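Long-range contact in WYL1 (Ruminococcus sp., PDB 6OAW), which is an accessory protein of the Type VI-D CRISPR-Cas system that carries a WYL domain and plays a modulatory role in this RNA-targeting immunity: residues G83-V91 with F164-L175. Sequence-based numbering, arbitrary orientation.
Sequences GIPLLNAFV and FLKAVYEDYALL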
# COMPACT_ATOMS: atom_id res chain seq x y z
N GLY B 83 6.55 -1.01 18.21
CA GLY B 83 6.08 -1.65 16.97
C GLY B 83 4.56 -1.68 16.87
O GLY B 83 4.09 -2.05 15.79
N ILE B 84 3.78 -1.33 17.90
CA ILE B 84 2.30 -1.27 17.77
C ILE B 84 1.96 0.02 17.01
O ILE B 84 2.36 1.10 17.42
CB ILE B 84 1.55 -1.37 19.10
CG1 ILE B 84 1.94 -2.60 19.92
CG2 ILE B 84 0.05 -1.35 18.86
CD1 ILE B 84 1.69 -3.89 19.21
N PRO B 85 1.31 -0.05 15.83
CA PRO B 85 1.04 1.16 15.05
C PRO B 85 0.23 2.21 15.82
O PRO B 85 -0.64 1.84 16.60
CB PRO B 85 0.26 0.65 13.83
CG PRO B 85 0.65 -0.80 13.72
CD PRO B 85 0.91 -1.28 15.13
N LEU B 86 0.55 3.48 15.58
CA LEU B 86 -0.14 4.67 16.12
C LEU B 86 -1.06 5.20 15.03
O LEU B 86 -0.57 5.75 14.06
CB LEU B 86 0.92 5.68 16.57
CG LEU B 86 1.83 5.20 17.71
CD1 LEU B 86 3.04 6.10 17.87
CD2 LEU B 86 1.06 5.16 19.02
N LEU B 87 -2.36 4.93 15.13
CA LEU B 87 -3.36 5.33 14.13
C LEU B 87 -3.56 6.84 14.22
O LEU B 87 -3.66 7.35 15.35
CB LEU B 87 -4.70 4.66 14.41
CG LEU B 87 -4.81 3.18 14.12
CD1 LEU B 87 -6.26 2.75 14.26
CD2 LEU B 87 -4.28 2.89 12.72
N ASN B 88 -3.70 7.48 13.06
CA ASN B 88 -4.07 8.89 12.88
C ASN B 88 -5.42 9.17 13.56
O ASN B 88 -5.57 10.29 14.01
CB ASN B 88 -4.04 9.25 11.40
CG ASN B 88 -2.63 9.22 10.86
OD1 ASN B 88 -1.69 9.60 11.56
ND2 ASN B 88 -2.46 8.75 9.64
N ALA B 89 -6.31 8.18 13.72
CA ALA B 89 -7.63 8.38 14.36
C ALA B 89 -7.49 8.59 15.87
O ALA B 89 -8.40 9.23 16.45
CB ALA B 89 -8.55 7.21 14.10
N PHE B 90 -6.44 8.05 16.48
CA PHE B 90 -6.11 8.30 17.91
C PHE B 90 -5.25 9.58 17.99
O PHE B 90 -4.39 9.80 17.14
CB PHE B 90 -5.47 7.07 18.55
CG PHE B 90 -6.48 5.99 18.82
CD1 PHE B 90 -7.30 6.03 19.95
CD2 PHE B 90 -6.68 4.96 17.90
CE1 PHE B 90 -8.25 5.04 20.18
CE2 PHE B 90 -7.63 3.98 18.14
CZ PHE B 90 -8.40 4.01 19.27
N VAL B 91 -5.51 10.38 19.01
CA VAL B 91 -5.10 11.82 19.05
C VAL B 91 -4.15 12.04 20.22
O VAL B 91 -3.22 12.81 20.04
CB VAL B 91 -6.31 12.77 19.09
CG1 VAL B 91 -5.88 14.20 18.84
CG2 VAL B 91 -7.40 12.40 18.09
N PHE B 164 -15.88 8.77 15.47
CA PHE B 164 -14.60 8.28 16.05
C PHE B 164 -14.33 6.85 15.54
O PHE B 164 -13.23 6.59 14.98
CB PHE B 164 -14.65 8.37 17.58
CG PHE B 164 -13.50 7.76 18.33
CD1 PHE B 164 -12.22 7.79 17.84
CD2 PHE B 164 -13.70 7.21 19.58
CE1 PHE B 164 -11.16 7.25 18.56
CE2 PHE B 164 -12.65 6.67 20.30
CZ PHE B 164 -11.37 6.68 19.78
N LEU B 165 -15.30 5.96 15.68
CA LEU B 165 -15.11 4.53 15.34
C LEU B 165 -14.94 4.39 13.82
O LEU B 165 -14.12 3.57 13.40
CB LEU B 165 -16.29 3.71 15.87
CG LEU B 165 -16.42 3.63 17.39
CD1 LEU B 165 -17.60 2.78 17.77
CD2 LEU B 165 -15.16 3.08 18.04
N LYS B 166 -15.67 5.17 13.02
CA LYS B 166 -15.52 5.09 11.55
C LYS B 166 -14.06 5.44 11.19
O LYS B 166 -13.45 4.77 10.32
CB LYS B 166 -16.49 6.03 10.84
CG LYS B 166 -16.24 6.17 9.35
CD LYS B 166 -17.22 7.11 8.64
CE LYS B 166 -17.01 7.15 7.13
NZ LYS B 166 -17.15 5.82 6.48
N ALA B 167 -13.53 6.47 11.85
CA ALA B 167 -12.16 6.97 11.62
C ALA B 167 -11.16 5.88 12.03
O ALA B 167 -10.21 5.65 11.30
CB ALA B 167 -11.94 8.24 12.38
N VAL B 168 -11.38 5.23 13.16
CA VAL B 168 -10.47 4.15 13.63
C VAL B 168 -10.39 3.05 12.55
O VAL B 168 -9.26 2.65 12.22
CB VAL B 168 -10.91 3.59 14.99
CG1 VAL B 168 -10.24 2.26 15.30
CG2 VAL B 168 -10.63 4.58 16.09
N TYR B 169 -11.52 2.58 12.02
CA TYR B 169 -11.57 1.36 11.16
C TYR B 169 -11.17 1.73 9.74
O TYR B 169 -10.51 0.90 9.11
CB TYR B 169 -12.91 0.63 11.31
CG TYR B 169 -13.11 0.13 12.72
CD1 TYR B 169 -12.17 -0.68 13.33
CD2 TYR B 169 -14.16 0.58 13.49
CE1 TYR B 169 -12.29 -1.08 14.65
CE2 TYR B 169 -14.30 0.21 14.81
CZ TYR B 169 -13.36 -0.63 15.40
OH TYR B 169 -13.54 -1.00 16.71
N GLU B 170 -11.52 2.93 9.26
CA GLU B 170 -11.05 3.42 7.93
C GLU B 170 -9.53 3.55 7.98
O GLU B 170 -8.87 3.16 6.99
CB GLU B 170 -11.65 4.76 7.52
CG GLU B 170 -13.15 4.73 7.32
CD GLU B 170 -13.69 4.16 6.02
OE1 GLU B 170 -12.90 3.68 5.17
OE2 GLU B 170 -14.94 4.18 5.87
N ASP B 171 -8.96 4.04 9.08
CA ASP B 171 -7.48 4.17 9.19
C ASP B 171 -6.84 2.77 9.28
O ASP B 171 -5.84 2.54 8.61
CB ASP B 171 -7.04 4.99 10.39
CG ASP B 171 -7.07 6.48 10.18
OD1 ASP B 171 -7.47 6.90 9.08
OD2 ASP B 171 -6.75 7.18 11.15
N TYR B 172 -7.41 1.88 10.09
CA TYR B 172 -6.95 0.47 10.17
C TYR B 172 -6.78 -0.08 8.75
O TYR B 172 -5.68 -0.52 8.40
CB TYR B 172 -7.94 -0.38 10.98
CG TYR B 172 -7.59 -1.84 10.92
CD1 TYR B 172 -6.57 -2.36 11.69
CD2 TYR B 172 -8.24 -2.67 10.01
CE1 TYR B 172 -6.24 -3.70 11.62
CE2 TYR B 172 -7.93 -4.00 9.93
CZ TYR B 172 -6.93 -4.52 10.73
OH TYR B 172 -6.67 -5.86 10.60
N ALA B 173 -7.82 0.05 7.94
CA ALA B 173 -7.92 -0.53 6.58
C ALA B 173 -6.86 0.01 5.63
O ALA B 173 -6.67 -0.66 4.59
CB ALA B 173 -9.28 -0.27 5.99
N LEU B 174 -6.23 1.16 5.92
CA LEU B 174 -5.23 1.81 5.03
C LEU B 174 -3.81 1.34 5.38
O LEU B 174 -2.87 1.59 4.59
CB LEU B 174 -5.36 3.35 5.13
CG LEU B 174 -6.64 3.94 4.52
CD1 LEU B 174 -6.73 5.44 4.75
CD2 LEU B 174 -6.79 3.61 3.04
N LEU B 175 -3.62 0.75 6.55
CA LEU B 175 -2.29 0.31 7.02
C LEU B 175 -1.78 -0.81 6.10
O LEU B 175 -2.63 -1.56 5.54
CB LEU B 175 -2.39 -0.21 8.45
CG LEU B 175 -2.72 0.84 9.50
CD1 LEU B 175 -2.96 0.16 10.84
CD2 LEU B 175 -1.60 1.86 9.59
O HOH W 1 -5.08 8.15 7.54
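With Phe164 CG anti to its backbone N (chi1 173°) and Phe90 CG beside its own N (chi1 -74°), the two rings are set for an edge-to-face meeting, in which Phe90 offers a face to the Phe164 edge. The result is an offset pair with planes at 81°. Phe164 CZ comes to 3.5 Å from Phe90 CE1, and Val168 CG2 reaches the same ring obliquely, 3.7 Å from Phe90 CE2.

How an irregular segment can pack on a helix is well illustrated by the type I turn from Leu87 to Phe90, which is closed by the hydrogen bond from Phe90 N to Leu87 O. It points Ala89 CB toward the helix, and a side chain of one carbon allows close approach: Ala89 CB lies 3.6 Å from Val168 N and 3.9 Å from Ala167 CB. Beside it, Asp171 OD2 sits 2.8 Å from Ala89 N. The other carboxylate oxygen, OD1, accepts a hydrogen bond from a water that Asn88 ND2 reaches only weakly. Leu87 splits its two methyls, CD1 lying 3.6 Å from Val168 O and CD2 3.6 Å from Leu175 CD1, so one leucine touches both the helix, at Val168, and the turn from Tyr172 to Leu175.

Polar atoms of the turn also find partners beyond the helix, as Leu87 O accepts a hydrogen bond from Trp93 NE1 and Ala89 O is hydrogen-bonded to Tyr157 OH. The contact thus joins the connection between helices 55-71 and 92-96 to helix 161-172, among further helices: Phe90 also touches helix 55-71, Asn88 and Ala167 meet helix 104-122, and Leu175 packs on helix 177-184.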